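Local coordinates for conserved hypothetical protein yffB (Pseudomonas aeruginosa, PDB 1RW1) that probably acts as a glutathione-dependent thiol reductase of the ArsC family, built on a thioredoxin fold, at residues A[2-7]-A[90-95]. Sequence-based numbering, arbitrary orientation. Where two conformers were deposited one is given.
Sequences YVLYGI and KRPVLE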
ATOM      1  N   TYR A   2      -5.045   7.931 -11.996  1.00  9.84           N
ATOM      2  CA  TYR A   2      -4.398   7.683 -10.720  1.00  8.77           C
ATOM      3  C   TYR A   2      -5.255   6.698  -9.921  1.00  7.56           C
ATOM      4  O   TYR A   2      -6.493   6.747  -9.974  1.00  8.65           O
ATOM      5  CB  TYR A   2      -4.297   8.986  -9.955  1.00  9.75           C
ATOM      6  CG  TYR A   2      -3.477  10.037 -10.668  1.00 12.15           C
ATOM      7  CD1 TYR A   2      -2.248   9.733 -11.236  1.00 17.60           C
ATOM      8  CD2 TYR A   2      -3.926  11.350 -10.777  1.00 15.14           C
ATOM      9  CE1 TYR A   2      -1.493  10.695 -11.880  1.00 19.30           C
ATOM     10  CE2 TYR A   2      -3.172  12.325 -11.411  1.00 17.70           C
ATOM     11  CZ  TYR A   2      -1.956  11.987 -11.955  1.00 17.55           C
ATOM     12  OH  TYR A   2      -1.213  12.953 -12.589  1.00 20.93           O
ATOM     13  N   VAL A   3      -4.587   5.835  -9.167  1.00  7.11           N
ATOM     14  CA  VAL A   3      -5.290   4.804  -8.391  1.00  6.61           C
ATOM     15  C   VAL A   3      -4.706   4.773  -6.980  1.00  6.46           C
ATOM     16  O   VAL A   3      -3.488   4.654  -6.803  1.00  7.31           O
ATOM     17  CB  VAL A   3      -5.179   3.396  -9.028  1.00  7.85           C
ATOM     18  CG1 VAL A   3      -6.051   2.422  -8.256  1.00  7.98           C
ATOM     19  CG2 VAL A   3      -5.578   3.444 -10.498  1.00  9.28           C
ATOM     20  N   LEU A   4      -5.584   4.901  -5.986  1.00  6.38           N
ATOM     21  CA  LEU A   4      -5.229   4.864  -4.580  1.00  6.16           C
ATOM     22  C   LEU A   4      -5.686   3.523  -4.011  1.00  5.95           C
ATOM     23  O   LEU A   4      -6.861   3.181  -4.115  1.00  7.55           O
ATOM     24  CB  LEU A   4      -5.931   6.013  -3.851  1.00  6.59           C
ATOM     25  CG  LEU A   4      -5.446   6.246  -2.413  1.00  7.55           C
ATOM     26  CD1 LEU A   4      -4.044   6.848  -2.395  1.00  8.05           C
ATOM     27  CD2 LEU A   4      -6.429   7.143  -1.686  1.00  8.47           C
ATOM     28  N   TYR A   5      -4.780   2.804  -3.363  1.00  5.41           N
ATOM     29  CA  TYR A   5      -5.034   1.468  -2.832  1.00  5.72           C
ATOM     30  C   TYR A   5      -4.998   1.506  -1.314  1.00  5.41           C
ATOM     31  O   TYR A   5      -4.036   2.006  -0.714  1.00  6.31           O
ATOM     32  CB  TYR A   5      -3.947   0.496  -3.299  1.00  5.88           C
ATOM     33  CG  TYR A   5      -3.861   0.283  -4.788  1.00  5.66           C
ATOM     34  CD1 TYR A   5      -3.231   1.186  -5.605  1.00  6.64           C
ATOM     35  CD2 TYR A   5      -4.411  -0.840  -5.369  1.00  6.39           C
ATOM     36  CE1 TYR A   5      -3.139   0.976  -6.969  1.00  7.30           C
ATOM     37  CE2 TYR A   5      -4.333  -1.064  -6.732  1.00  7.19           C
ATOM     38  CZ  TYR A   5      -3.685  -0.149  -7.535  1.00  7.37           C
ATOM     39  OH  TYR A   5      -3.595  -0.365  -8.891  1.00  9.15           O
ATOM     40  N   GLY A   6      -6.015   0.922  -0.691  1.00  5.78           N
ATOM     41  CA  GLY A   6      -6.054   0.813   0.757  1.00  5.98           C
ATOM     42  C   GLY A   6      -7.442   0.428   1.223  1.00  5.64           C
ATOM     43  O   GLY A   6      -8.111  -0.401   0.610  1.00  6.59           O
ATOM     44  N   ILE A   7      -7.883   1.026   2.333  1.00  5.88           N
ATOM     45  CA  ILE A   7      -9.194   0.785   2.925  1.00  6.39           C
ATOM     46  C   ILE A   7      -9.792   2.122   3.352  1.00  6.25           C
ATOM     47  O   ILE A   7      -9.132   3.156   3.296  1.00  7.32           O
ATOM     48  CB  ILE A   7      -9.094  -0.195   4.142  1.00  6.44           C
ATOM     49  CG1 ILE A   7      -8.335   0.457   5.308  1.00  7.40           C
ATOM     50  CG2 ILE A   7      -8.478  -1.515   3.723  1.00  8.05           C
ATOM     51  CD1 ILE A   7      -8.394  -0.344   6.605  1.00  8.96           C
ATOM     52  N   LYS A  90       1.306  -1.805   3.481  1.00  5.62           N
ATOM     53  CA  LYS A  90       1.391  -0.415   3.893  1.00  5.76           C
ATOM     54  C   LYS A  90       0.404   0.428   3.081  1.00  5.62           C
ATOM     55  O   LYS A  90       0.205   0.208   1.889  1.00  6.43           O
ATOM     56  CB  LYS A  90       2.809   0.108   3.702  1.00  7.56           C
ATOM     57  CG  LYS A  90       3.751  -0.235   4.826  1.00 11.34           C
ATOM     58  CD  LYS A  90       4.796   0.848   5.069  1.00 14.84           C
ATOM     59  CE  LYS A  90       5.882   0.398   6.046  1.00 16.31           C
ATOM     60  NZ  LYS A  90       6.657  -0.705   5.470  1.00 16.28           N
ATOM     61  N   ARG A  91      -0.175   1.414   3.753  1.00  5.74           N
ATOM     62  CA  ARG A  91      -1.189   2.296   3.151  1.00  6.02           C
ATOM     63  C   ARG A  91      -0.669   3.738   3.115  1.00  6.09           C
ATOM     64  O   ARG A  91       0.018   4.182   4.055  1.00  7.40           O
ATOM     65  CB  ARG A  91      -2.522   2.185   3.864  1.00  6.60           C
ATOM     66  CG  ARG A  91      -3.121   0.797   3.755  1.00  6.00           C
ATOM     67  CD  ARG A  91      -4.515   0.726   4.302  1.00  6.53           C
ATOM     68  NE  ARG A  91      -4.622   0.919   5.737  1.00  7.19           N
ATOM     69  CZ  ARG A  91      -4.763  -0.059   6.621  1.00  7.39           C
ATOM     70  NH1 ARG A  91      -4.728  -1.336   6.275  1.00  7.98           N
ATOM     71  NH2 ARG A  91      -4.958   0.264   7.885  1.00  8.83           N
ATOM     72  N   PRO A  92      -1.224   4.521   2.196  1.00  6.42           N
ATOM     73  CA  PRO A  92      -1.728   4.060   0.906  1.00  5.96           C
ATOM     74  C   PRO A  92      -0.655   3.526  -0.003  1.00  5.80           C
ATOM     75  O   PRO A  92       0.529   3.655   0.290  1.00  6.84           O
ATOM     76  CB  PRO A  92      -2.325   5.347   0.280  1.00  7.47           C
ATOM     77  CG  PRO A  92      -2.185   6.425   1.319  1.00  7.43           C
ATOM     78  CD  PRO A  92      -1.038   5.974   2.170  1.00  7.36           C
ATOM     79  N   VAL A  93      -1.077   2.968  -1.136  1.00  5.94           N
ATOM     80  CA  VAL A  93      -0.242   2.943  -2.337  1.00  6.17           C
ATOM     81  C   VAL A  93      -0.944   3.832  -3.342  1.00  5.94           C
ATOM     82  O   VAL A  93      -2.163   3.739  -3.517  1.00  6.57           O
ATOM     83  CB  VAL A  93      -0.003   1.533  -2.891  1.00  6.89           C
ATOM     84  CG1 VAL A  93       0.826   1.591  -4.159  1.00  8.26           C
ATOM     85  CG2 VAL A  93       0.670   0.659  -1.856  1.00  8.54           C
ATOM     86  N   LEU A  94      -0.201   4.718  -3.998  1.00  6.85           N
ATOM     87  CA  LEU A  94      -0.764   5.623  -4.992  1.00  6.91           C
ATOM     88  C   LEU A  94      -0.022   5.401  -6.294  1.00  7.43           C
ATOM     89  O   LEU A  94       1.195   5.623  -6.365  1.00  8.62           O
ATOM     90  CB  LEU A  94      -0.627   7.069  -4.550  1.00  7.56           C
ATOM     91  CG  LEU A  94      -1.073   8.131  -5.567  1.00  8.77           C
ATOM     92  CD1 LEU A  94      -2.547   8.007  -5.946  1.00  9.61           C
ATOM     93  CD2 LEU A  94      -0.795   9.520  -5.006  1.00 11.20           C
ATOM     94  N   GLU A  95      -0.751   4.952  -7.319  1.00  8.05           N
ATOM     95  CA  GLU A  95      -0.217   4.730  -8.661  1.00  8.67           C
ATOM     96  C   GLU A  95      -0.361   5.995  -9.481  1.00  9.25           C
ATOM     97  O   GLU A  95      -1.450   6.520  -9.640  1.00 10.45           O
ATOM     98  CB  GLU A  95      -0.876   3.510  -9.283  0.50 10.57           C
ATOM     99  CG  GLU A  95      -0.366   2.237  -8.620  0.50 10.99           C
ATOM    100  CD  GLU A  95      -0.918   0.996  -9.246  0.50 10.77           C
ATOM    101  OE1 GLU A  95      -1.955   1.078  -9.940  0.50 10.93           O
ATOM    102  OE2 GLU A  95      -0.302  -0.062  -9.053  0.50  6.56           O
TER
HETATM  103  O   HOH W   1      -2.218  -0.095   0.417  1.00  7.10           O
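L4 meets P92 and L94 through a single methyl, and this small apolar cluster illustrates how two central strands of a sheet share one hydrophobic face. With CG anti to the backbone N (chi1 -169°), the L4 side chain brings CD1 against the CB edge of the proline ring, 3.5 Å from P92 CB; the same L4 CD1 is 4.0 Å from L94 CD1. Helices 11-22 and 106-113 pack on this face, M13 and Y109 each touching both L4 and P92. On the other face, Y5 and V93 sit side by side, their CB atoms 4.1 Å apart.

Between the faces runs the antiparallel backbone pairing. V3 with E95 and Y5 with V93 are hydrogen-bonded pairs on either side of the non-hydrogen-bonded pair L4-L94; the straightest of the four bonds is E95 N to V3 O, 2.8 Å at 172°. Past V93 the regular pairing ends at P92, whose preceding peptide is cis, and a water bridges Y5 O and K90 O. Here I7 CD1 lies over the centre of one face of the R91 guanidinium, 3.6 Å from CZ, while R91 CD passes beside G6 CA.

At the polar end of the Y5-V93 face, the Y5 hydroxyl points to E95; the OH to OE1 distance of 2.4 Å is very short and, as E95 has two conformers, its exact length is doubtful. In the conformer described, the carboxylate is turned 73° from the ring plane, with OE1 at the ring edge. Its other oxygen, OE2, takes a salt bridge from R44 and a hydrogen bond from W45, which would favour this orientation. The antiparallel pairing of the first strand with a strand entered through a cis-proline is a hallmark of the thioredoxin fold, here in its ArsC-family form.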